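G protein alpha subunit (Entamoeba histolytica, PDB 4FID) probably binds and hydrolyses GTP as the alpha subunit of a heterotrimeric G protein, relaying signals from membrane receptors. Local coordinates at residues K18-K23 / N308-S313; L84-E89 / R128-D133; E109-Q114 / E196-L201. All coordinates share one frame; numbering follows the deposited sequence.

Contact 1 (K18-K23 / N308-S313); sequences KSTIAK and NATDGS. With GDP (guanosine-5'-diphosphate), chain C.
The guanine of GDP lies beside a small apolar junction in which A309 meets T20 and I21, and both segments approach the base from the same face. The methyl CG2 of T310 sits over the six-membered ring, 3.4 Å from guanine N3, while T20 OG1 and A309 CB come in obliquely near C8 and N7. At the rim of the base, A309 N makes a weak hydrogen bond to O6 and is held also by N236 OD1. N308 bends its amide toward the same edge, and its OD1 accepts from T310 OG1 at 2.9 Å, the hydroxyl tilted 21° from the carbonyl plane; this link ties the two side chains flanking A309.

T20 is the two-ended element. With CG2 anti to the backbone N (OG1 at chi1 -57°), the methyl reaches A309 O at 3.4 Å, leaving OG1 to bond GDP O1A at 2.9 Å. Beside it, I21 CD1 packs on A309 CB. At the phosphate end, S19 N donates to O3B at 3.0 Å, and K18 NZ reaches the same oxygen weakly while pairing with D167. The arrangement illustrates how G proteins bring two distant sequence motifs to one nucleotide: the P-loop (Walker A) at the start of helix 18-28, and the TNAT turn, counterpart of the TCAT guanine-recognition motif of G-alpha subunits.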
loop_
_atom_site.group_PDB
_atom_site.type_symbol
_atom_site.label_atom_id
_atom_site.label_comp_id
_atom_site.label_asym_id
_atom_site.label_seq_id
_atom_site.Cartn_x
_atom_site.Cartn_y
_atom_site.Cartn_z
ATOM N N LYS A 18 -0.600 -0.968 4.136
ATOM C CA LYS A 18 -1.351 -1.666 5.189
ATOM C C LYS A 18 -2.743 -1.077 5.382
ATOM O O LYS A 18 -3.695 -1.787 5.748
ATOM C CB LYS A 18 -0.555 -1.719 6.499
ATOM C CG LYS A 18 -1.031 -0.830 7.609
ATOM C CD LYS A 18 0.004 -0.815 8.763
ATOM C CE LYS A 18 0.354 0.608 9.186
ATOM N NZ LYS A 18 -0.804 1.542 8.953
ATOM N N SER A 19 -2.868 0.219 5.109
ATOM C CA SER A 19 -4.162 0.904 5.195
ATOM C C SER A 19 -5.082 0.464 4.051
ATOM O O SER A 19 -6.290 0.354 4.217
ATOM C CB SER A 19 -3.967 2.427 5.231
ATOM O OG SER A 19 -4.785 3.090 4.282
ATOM N N THR A 20 -4.498 0.170 2.897
ATOM C CA THR A 20 -5.265 -0.375 1.792
ATOM C C THR A 20 -5.771 -1.785 2.101
ATOM O O THR A 20 -6.886 -2.160 1.749
ATOM C CB THR A 20 -4.421 -0.455 0.543
ATOM O OG1 THR A 20 -3.899 0.848 0.233
ATOM C CG2 THR A 20 -5.279 -0.996 -0.617
ATOM N N ILE A 21 -4.942 -2.574 2.767
ATOM C CA ILE A 21 -5.395 -3.882 3.194
ATOM C C ILE A 21 -6.617 -3.765 4.126
ATOM O O ILE A 21 -7.564 -4.531 4.008
ATOM C CB ILE A 21 -4.276 -4.620 3.930
ATOM C CG1 ILE A 21 -3.037 -4.744 3.035
ATOM C CG2 ILE A 21 -4.784 -5.961 4.448
ATOM C CD1 ILE A 21 -3.197 -5.720 1.913
ATOM N N ALA A 22 -6.577 -2.813 5.056
ATOM C CA ALA A 22 -7.649 -2.637 6.030
ATOM C C ALA A 22 -8.976 -2.192 5.401
ATOM O O ALA A 22 -10.049 -2.646 5.807
ATOM C CB ALA A 22 -7.222 -1.662 7.114
ATOM N N LYS A 23 -8.908 -1.295 4.428
ATOM C CA LYS A 23 -10.110 -0.901 3.700
ATOM C C LYS A 23 -10.645 -2.082 2.889
ATOM O O LYS A 23 -11.847 -2.289 2.765
ATOM C CB LYS A 23 -9.822 0.282 2.776
ATOM C CG LYS A 23 -9.866 1.621 3.464
ATOM C CD LYS A 23 -9.291 2.695 2.580
ATOM C CE LYS A 23 -9.035 3.967 3.376
ATOM N NZ LYS A 23 -7.885 4.735 2.811
ATOM N N ASN A 308 -1.224 -8.226 -3.414
ATOM C CA ASN A 308 -1.541 -7.046 -4.191
ATOM C C ASN A 308 -2.817 -6.430 -3.601
ATOM O O ASN A 308 -3.938 -6.785 -3.970
ATOM C CB ASN A 308 -1.646 -7.381 -5.685
ATOM C CG ASN A 308 -2.121 -6.194 -6.526
ATOM O OD1 ASN A 308 -2.227 -5.058 -6.034
ATOM N ND2 ASN A 308 -2.415 -6.453 -7.808
ATOM N N ALA A 309 -2.610 -5.525 -2.646
ATOM C CA ALA A 309 -3.679 -4.897 -1.869
ATOM C C ALA A 309 -4.774 -4.154 -2.672
ATOM O O ALA A 309 -5.876 -3.938 -2.173
ATOM C CB ALA A 309 -3.073 -3.968 -0.812
ATOM N N THR A 310 -4.475 -3.744 -3.896
ATOM C CA THR A 310 -5.472 -3.059 -4.709
ATOM C C THR A 310 -6.320 -4.049 -5.504
ATOM O O THR A 310 -7.130 -3.644 -6.330
ATOM C CB THR A 310 -4.827 -2.071 -5.686
ATOM O OG1 THR A 310 -3.932 -2.782 -6.545
ATOM C CG2 THR A 310 -4.059 -1.015 -4.927
ATOM N N ASP A 311 -6.137 -5.338 -5.229
ATOM C CA ASP A 311 -6.854 -6.421 -5.902
ATOM C C ASP A 311 -7.720 -7.211 -4.910
ATOM O O ASP A 311 -7.229 -8.112 -4.221
ATOM C CB ASP A 311 -5.839 -7.343 -6.580
ATOM C CG ASP A 311 -6.480 -8.541 -7.257
ATOM O OD1 ASP A 311 -7.660 -8.842 -6.968
ATOM O OD2 ASP A 311 -5.784 -9.182 -8.076
ATOM N N GLY A 312 -9.003 -6.861 -4.846
ATOM C CA GLY A 312 -9.917 -7.397 -3.853
ATOM C C GLY A 312 -9.921 -8.900 -3.844
ATOM O O GLY A 312 -9.881 -9.540 -2.793
ATOM N N SER A 313 -9.954 -9.458 -5.040
ATOM C CA SER A 313 -9.893 -10.892 -5.237
ATOM C C SER A 313 -8.654 -11.526 -4.586
ATOM O O SER A 313 -8.768 -12.529 -3.887
ATOM C CB SER A 313 -9.924 -11.194 -6.730
ATOM O OG SER A 313 -10.248 -12.545 -6.950
HETATM P PB GDP C . -0.216 3.092 5.032
HETATM O O1B GDP C . -1.383 3.936 5.479
HETATM O O2B GDP C . 1.071 3.782 5.422
HETATM O O3B GDP C . -0.321 1.763 5.738
HETATM O O3A GDP C . -0.197 2.862 3.419
HETATM P PA GDP C . -1.454 3.156 2.427
HETATM O O1A GDP C . -2.505 2.069 2.521
HETATM O O2A GDP C . -2.075 4.513 2.704
HETATM O "O5'" GDP C . -0.781 3.185 0.954
HETATM C "C5'" GDP C . -0.903 4.349 0.132
HETATM C "C4'" GDP C . -0.956 4.016 -1.367
HETATM O "O4'" GDP C . -0.411 2.722 -1.664
HETATM C "C3'" GDP C . -2.378 4.047 -1.927
HETATM O "O3'" GDP C . -2.443 4.971 -3.032
HETATM C "C2'" GDP C . -2.658 2.617 -2.368
HETATM O "O2'" GDP C . -3.521 2.577 -3.519
HETATM C "C1'" GDP C . -1.252 2.064 -2.617
HETATM N N9 GDP C . -1.178 0.576 -2.508
HETATM C C8 GDP C . -1.277 -0.187 -1.397
HETATM N N7 GDP C . -1.153 -1.510 -1.696
HETATM C C5 GDP C . -0.966 -1.610 -3.025
HETATM C C6 GDP C . -0.771 -2.701 -4.014
HETATM O O6 GDP C . -0.744 -3.895 -3.662
HETATM N N1 GDP C . -0.629 -2.378 -5.304
HETATM C C2 GDP C . -0.641 -1.098 -5.725
HETATM N N2 GDP C . -0.476 -0.848 -7.043
HETATM N N3 GDP C . -0.812 -0.044 -4.884
HETATM C C4 GDP C . -0.977 -0.235 -3.552
#

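Contact 2 (L84-E89 / R128-D133); sequences LPFSPE and RIAMED
F86 and A130 mark the closest approach of an irregular loop and a helix end, their CA atoms 6.7 Å apart, with the extended residues 85-87 passing the point where helix 126-129 gives way to a loop. No hydrogen bond joins the segments, so the contact rests on the packing of the F86 ring against A130 and its backbone. Rotation about chi1 to -71° sets CG anti to the carbonyl carbon and swings the ring away from its own backbone toward A130. One side of the ring does the touching: CD2 lies 3.7 Å from A130 CB, and A130 CA stands at the ring edge, in plane, 3.8 Å from the same CD2. The methyl itself approaches obliquely. Farther along, CE2 comes to 4.5 Å from I129 O, a loose approach at the end of the helix.

This is packing within the all-helical domain of a G-alpha subunit, where shorter helices and their connections gather round the long helix 42-62. F86 and I129 both rest on that helix: F86 touches C46 and V50, and the side chain of the buried I129 leads away from F86 to meet C46 and V49, with L122 of helix 119-124 beside it. C46 is thus shared by the two segments. Polar side chains take up positions around the periphery. R128 forms a salt bridge with D140 and a hydrogen bond to N125 OD1, which tie the helix end to its surroundings, whereas on the opposing segment S87 OG bonds E75 OE2.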
loop_
_atom_site.group_PDB
_atom_site.type_symbol
_atom_site.label_atom_id
_atom_site.label_comp_id
_atom_site.label_asym_id
_atom_site.label_seq_id
_atom_site.Cartn_x
_atom_site.Cartn_y
_atom_site.Cartn_z
ATOM N N LEU A 84 -12.230 24.130 -5.729
ATOM C CA LEU A 84 -13.280 23.147 -5.458
ATOM C C LEU A 84 -13.944 22.474 -6.662
ATOM O O LEU A 84 -13.983 21.239 -6.729
ATOM C CB LEU A 84 -14.394 23.753 -4.583
ATOM C CG LEU A 84 -13.960 24.232 -3.187
ATOM C CD1 LEU A 84 -15.106 24.942 -2.467
ATOM C CD2 LEU A 84 -13.416 23.072 -2.351
ATOM N N PRO A 85 -14.467 23.275 -7.614
ATOM C CA PRO A 85 -14.970 22.657 -8.842
ATOM C C PRO A 85 -13.915 22.946 -9.904
ATOM O O PRO A 85 -13.449 24.075 -10.015
ATOM C CB PRO A 85 -16.288 23.391 -9.166
ATOM C CG PRO A 85 -16.373 24.551 -8.175
ATOM C CD PRO A 85 -15.070 24.609 -7.421
ATOM N N PHE A 86 -13.519 21.916 -10.643
ATOM C CA PHE A 86 -12.518 22.042 -11.699
ATOM C C PHE A 86 -12.989 22.999 -12.788
ATOM O O PHE A 86 -14.188 23.064 -13.095
ATOM C CB PHE A 86 -12.249 20.685 -12.352
ATOM C CG PHE A 86 -11.494 19.715 -11.488
ATOM C CD1 PHE A 86 -10.351 20.100 -10.813
ATOM C CD2 PHE A 86 -11.898 18.389 -11.401
ATOM C CE1 PHE A 86 -9.653 19.187 -10.036
ATOM C CE2 PHE A 86 -11.196 17.473 -10.637
ATOM C CZ PHE A 86 -10.074 17.872 -9.954
ATOM N N SER A 87 -12.045 23.722 -13.385
ATOM C CA SER A 87 -12.334 24.514 -14.568
ATOM C C SER A 87 -12.781 23.568 -15.671
ATOM O O SER A 87 -12.410 22.409 -15.681
ATOM C CB SER A 87 -11.100 25.309 -15.008
ATOM O OG SER A 87 -10.154 24.496 -15.681
ATOM N N PRO A 88 -13.587 24.066 -16.607
ATOM C CA PRO A 88 -14.156 23.201 -17.649
ATOM C C PRO A 88 -13.101 22.489 -18.491
ATOM O O PRO A 88 -13.338 21.375 -18.969
ATOM C CB PRO A 88 -14.979 24.172 -18.513
ATOM C CG PRO A 88 -14.548 25.553 -18.095
ATOM C CD PRO A 88 -14.090 25.446 -16.680
ATOM N N GLU A 89 -11.944 23.122 -18.649
ATOM C CA GLU A 89 -10.872 22.576 -19.480
ATOM C C GLU A 89 -9.932 21.600 -18.757
ATOM O O GLU A 89 -9.060 20.992 -19.382
ATOM C CB GLU A 89 -10.070 23.721 -20.080
ATOM C CG GLU A 89 -10.136 24.969 -19.237
ATOM C CD GLU A 89 -10.710 26.127 -20.001
ATOM O OE1 GLU A 89 -9.908 26.951 -20.490
ATOM O OE2 GLU A 89 -11.955 26.205 -20.124
ATOM N N ARG A 128 -14.743 10.693 -14.949
ATOM C CA ARG A 128 -15.716 10.431 -13.898
ATOM C C ARG A 128 -15.456 11.205 -12.601
ATOM O O ARG A 128 -16.388 11.479 -11.850
ATOM C CB ARG A 128 -15.808 8.933 -13.620
ATOM C CG ARG A 128 -16.813 8.552 -12.530
ATOM C CD ARG A 128 -16.787 7.041 -12.256
ATOM N NE ARG A 128 -15.422 6.585 -12.016
ATOM C CZ ARG A 128 -14.870 6.419 -10.819
ATOM N NH1 ARG A 128 -15.568 6.625 -9.718
ATOM N NH2 ARG A 128 -13.610 6.026 -10.734
ATOM N N ILE A 129 -14.197 11.554 -12.337
ATOM C CA ILE A 129 -13.840 12.269 -11.106
ATOM C C ILE A 129 -14.145 13.757 -11.242
ATOM O O ILE A 129 -14.476 14.432 -10.263
ATOM C CB ILE A 129 -12.333 12.091 -10.750
ATOM C CG1 ILE A 129 -12.029 10.652 -10.337
ATOM C CG2 ILE A 129 -11.900 13.048 -9.639
ATOM C CD1 ILE A 129 -10.566 10.305 -10.498
ATOM N N ALA A 130 -14.037 14.251 -12.472
ATOM C CA ALA A 130 -14.191 15.669 -12.748
ATOM C C ALA A 130 -15.636 16.083 -12.972
ATOM O O ALA A 130 -15.895 17.233 -13.293
ATOM C CB ALA A 130 -13.347 16.061 -13.934
HETATM N N MSE A 131 -16.568 15.146 -12.813
HETATM C CA MSE A 131 -17.991 15.458 -12.893
HETATM C C MSE A 131 -18.432 16.287 -11.698
HETATM O O MSE A 131 -17.857 16.195 -10.615
HETATM C CB MSE A 131 -18.837 14.184 -12.965
HETATM C CG MSE A 131 -18.951 13.558 -14.347
HETATM SE SE MSE A 131 -20.192 12.056 -14.332
HETATM C CE MSE A 131 -19.647 11.222 -12.648
ATOM N N GLU A 132 -19.469 17.089 -11.895
ATOM C CA GLU A 132 -19.904 18.002 -10.849
ATOM C C GLU A 132 -20.536 17.271 -9.660
ATOM O O GLU A 132 -20.361 17.679 -8.515
ATOM C CB GLU A 132 -20.831 19.097 -11.407
ATOM C CG GLU A 132 -22.153 18.607 -11.976
ATOM C CD GLU A 132 -23.184 19.724 -12.102
ATOM O OE1 GLU A 132 -22.924 20.829 -11.568
ATOM O OE2 GLU A 132 -24.247 19.499 -12.733
ATOM N N ASP A 133 -21.243 16.179 -9.926
ATOM C CA ASP A 133 -21.945 15.463 -8.864
ATOM C C ASP A 133 -21.181 14.241 -8.365
ATOM O O ASP A 133 -21.714 13.444 -7.588
ATOM C CB ASP A 133 -23.326 15.025 -9.344
ATOM C CG ASP A 133 -23.253 14.013 -10.478
ATOM O OD1 ASP A 133 -22.623 14.327 -11.512
ATOM O OD2 ASP A 133 -23.830 12.910 -10.336
#

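Contact 3 (E109-Q114 / E196-L201); sequences ESAKFQ and EYDMKL
Q114 and M199 reach for each other from opposite directions, and the meeting of an amide with a selenomethionine methyl is the main side-chain encounter between these two loops. The methyl CE of M199 comes up to the heteroatom end of the Q114 amide, on the side away from CG, and divides itself evenly: it is 3.3 Å from OE1 and 3.3 Å from NE2, with CD slightly farther at 3.7 Å. Such a group can neither give nor take a hydrogen bond here, so the contact is one of van der Waals packing. Bends in both chains bring it about. The Q114 chain folds at chi2 (-71°), turning the amide toward the other loop, and the M199 chain, extended through chi2, folds at chi3 (55°) to present its methyl.

A second, slighter approach lies apart from the first, nearer the turn, where A111 CB comes to 4.4 Å from D198 OD1. The strong partner of this carboxylate is K244, which forms a salt bridge to OD2; K112 NZ, 6.2 Å from OD1, could add only a longer-range attraction. D198 lies in the type I turn from E196 to M199, closed by a bond from M199 N to E196 O, while M199 also makes backbone hydrogen bonds with R209 of the following helix. Here a loop of the helical domain, with Q114 near E15 of the P-loop, meets across the interdomain cleft the loop that corresponds to switch III of G-alpha subunits.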
loop_
_atom_site.group_PDB
_atom_site.type_symbol
_atom_site.label_atom_id
_atom_site.label_comp_id
_atom_site.label_asym_id
_atom_site.label_seq_id
_atom_site.Cartn_x
_atom_site.Cartn_y
_atom_site.Cartn_z
ATOM N N GLU A 109 9.996 6.905 -16.306
ATOM C CA GLU A 109 11.167 7.124 -15.455
ATOM C C GLU A 109 10.742 7.375 -14.002
ATOM O O GLU A 109 11.487 7.932 -13.210
ATOM C CB GLU A 109 12.053 8.252 -15.999
ATOM C CG GLU A 109 12.620 7.972 -17.393
ATOM C CD GLU A 109 13.710 8.957 -17.815
ATOM O OE1 GLU A 109 14.303 8.766 -18.901
ATOM O OE2 GLU A 109 13.983 9.920 -17.067
ATOM N N SER A 110 9.531 6.941 -13.679
ATOM C CA SER A 110 8.952 7.060 -12.352
ATOM C C SER A 110 9.924 6.716 -11.218
ATOM O O SER A 110 9.766 7.187 -10.083
ATOM C CB SER A 110 7.756 6.127 -12.273
ATOM O OG SER A 110 6.869 6.537 -11.265
ATOM N N ALA A 111 10.898 5.855 -11.513
ATOM C CA ALA A 111 12.006 5.608 -10.593
ATOM C C ALA A 111 13.293 6.211 -11.158
ATOM O O ALA A 111 13.969 5.593 -11.989
ATOM C CB ALA A 111 12.185 4.137 -10.337
ATOM N N LYS A 112 13.629 7.406 -10.682
ATOM C CA LYS A 112 12.833 7.988 -9.618
ATOM C C LYS A 112 12.653 9.508 -9.643
ATOM O O LYS A 112 13.542 10.289 -10.003
ATOM C CB LYS A 112 13.352 7.543 -8.238
ATOM C CG LYS A 112 14.696 8.154 -7.836
ATOM C CD LYS A 112 15.178 7.651 -6.480
ATOM C CE LYS A 112 16.567 8.186 -6.155
ATOM N NZ LYS A 112 17.112 7.577 -4.908
ATOM N N PHE A 113 11.427 9.875 -9.318
ATOM C CA PHE A 113 11.114 11.052 -8.552
ATOM C C PHE A 113 10.062 10.395 -7.691
ATOM O O PHE A 113 9.973 9.172 -7.685
ATOM C CB PHE A 113 10.536 12.161 -9.419
ATOM C CG PHE A 113 9.738 11.661 -10.582
ATOM C CD1 PHE A 113 8.368 11.516 -10.484
ATOM C CD2 PHE A 113 10.363 11.321 -11.768
ATOM C CE1 PHE A 113 7.637 11.054 -11.544
ATOM C CE2 PHE A 113 9.633 10.854 -12.833
ATOM C CZ PHE A 113 8.270 10.723 -12.724
ATOM N N GLN A 114 9.264 11.164 -6.970
ATOM C CA GLN A 114 8.287 10.561 -6.079
ATOM C C GLN A 114 6.894 10.779 -6.619
ATOM O O GLN A 114 6.297 11.834 -6.410
ATOM C CB GLN A 114 8.418 11.126 -4.662
ATOM C CG GLN A 114 9.726 10.743 -3.956
ATOM C CD GLN A 114 9.781 9.272 -3.554
ATOM O OE1 GLN A 114 8.849 8.750 -2.937
ATOM N NE2 GLN A 114 10.883 8.603 -3.890
ATOM N N GLU A 196 9.880 -0.960 -2.476
ATOM C CA GLU A 196 10.702 0.042 -1.808
ATOM C C GLU A 196 12.161 -0.383 -1.683
ATOM O O GLU A 196 12.947 0.310 -1.035
ATOM C CB GLU A 196 10.141 0.374 -0.414
ATOM C CG GLU A 196 10.390 -0.734 0.628
ATOM C CD GLU A 196 9.896 -0.403 2.055
ATOM O OE1 GLU A 196 9.070 0.528 2.242
ATOM O OE2 GLU A 196 10.336 -1.104 2.993
ATOM N N TYR A 197 12.530 -1.508 -2.290
ATOM C CA TYR A 197 13.906 -2.011 -2.161
ATOM C C TYR A 197 14.994 -1.016 -2.598
ATOM O O TYR A 197 16.134 -1.134 -2.184
ATOM C CB TYR A 197 14.092 -3.336 -2.907
ATOM C CG TYR A 197 13.936 -3.208 -4.397
ATOM C CD1 TYR A 197 15.017 -2.878 -5.204
ATOM C CD2 TYR A 197 12.696 -3.401 -5.000
ATOM C CE1 TYR A 197 14.873 -2.749 -6.574
ATOM C CE2 TYR A 197 12.542 -3.280 -6.367
ATOM C CZ TYR A 197 13.635 -2.959 -7.143
ATOM O OH TYR A 197 13.472 -2.847 -8.493
ATOM N N ASP A 198 14.649 -0.029 -3.419
ATOM C CA ASP A 198 15.653 0.910 -3.917
ATOM C C ASP A 198 15.526 2.329 -3.379
ATOM O O ASP A 198 16.148 3.231 -3.921
ATOM C CB ASP A 198 15.585 0.999 -5.440
ATOM C CG ASP A 198 14.352 1.729 -5.916
ATOM O OD1 ASP A 198 14.417 2.385 -6.976
ATOM O OD2 ASP A 198 13.319 1.652 -5.214
HETATM N N MSE A 199 14.733 2.539 -2.332
HETATM C CA MSE A 199 14.488 3.893 -1.857
HETATM C C MSE A 199 15.281 4.290 -0.607
HETATM O O MSE A 199 15.323 3.551 0.373
HETATM C CB MSE A 199 12.997 4.090 -1.637
HETATM C CG MSE A 199 12.177 3.771 -2.880
HETATM SE SE MSE A 199 10.250 4.038 -2.683
HETATM C CE MSE A 199 10.266 5.893 -2.079
ATOM N N LYS A 200 15.902 5.469 -0.653
ATOM C CA LYS A 200 16.753 5.946 0.441
ATOM C C LYS A 200 15.975 6.808 1.426
ATOM O O LYS A 200 14.757 6.939 1.305
ATOM C CB LYS A 200 17.983 6.683 -0.091
ATOM C CG LYS A 200 18.918 5.793 -0.916
ATOM C CD LYS A 200 19.495 4.613 -0.105
ATOM C CE LYS A 200 20.032 3.501 -1.036
ATOM N NZ LYS A 200 20.947 2.486 -0.406
ATOM N N LEU A 201 16.671 7.382 2.403
ATOM C CA LEU A 201 15.993 8.062 3.506
ATOM C C LEU A 201 16.787 9.190 4.159
ATOM O O LEU A 201 16.685 10.346 3.747
ATOM C CB LEU A 201 15.586 7.052 4.584
ATOM C CG LEU A 201 14.131 6.591 4.602
ATOM C CD1 LEU A 201 13.838 5.883 5.917
ATOM C CD2 LEU A 201 13.202 7.779 4.403
#

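Overall arrangement
From the N terminus, the chain enters contact 1 at 18-23, just after the first strand of the central sheet, and returns to it only at 308-313, after the strand 301-307; the loop so closed contains the other two contacts. Within it, 84-89 opens contact 2 and 109-114 opens contact 3 before 128-133 closes the former, so these two cross, and contact 3 closes last at 196-201. Contact 1 joins distant parts of the Ras-like domain, contact 2 lies wholly in the helical domain, and contact 3 spans the two. None touches another: contacts 2 and 3 have centres about 32 Å apart.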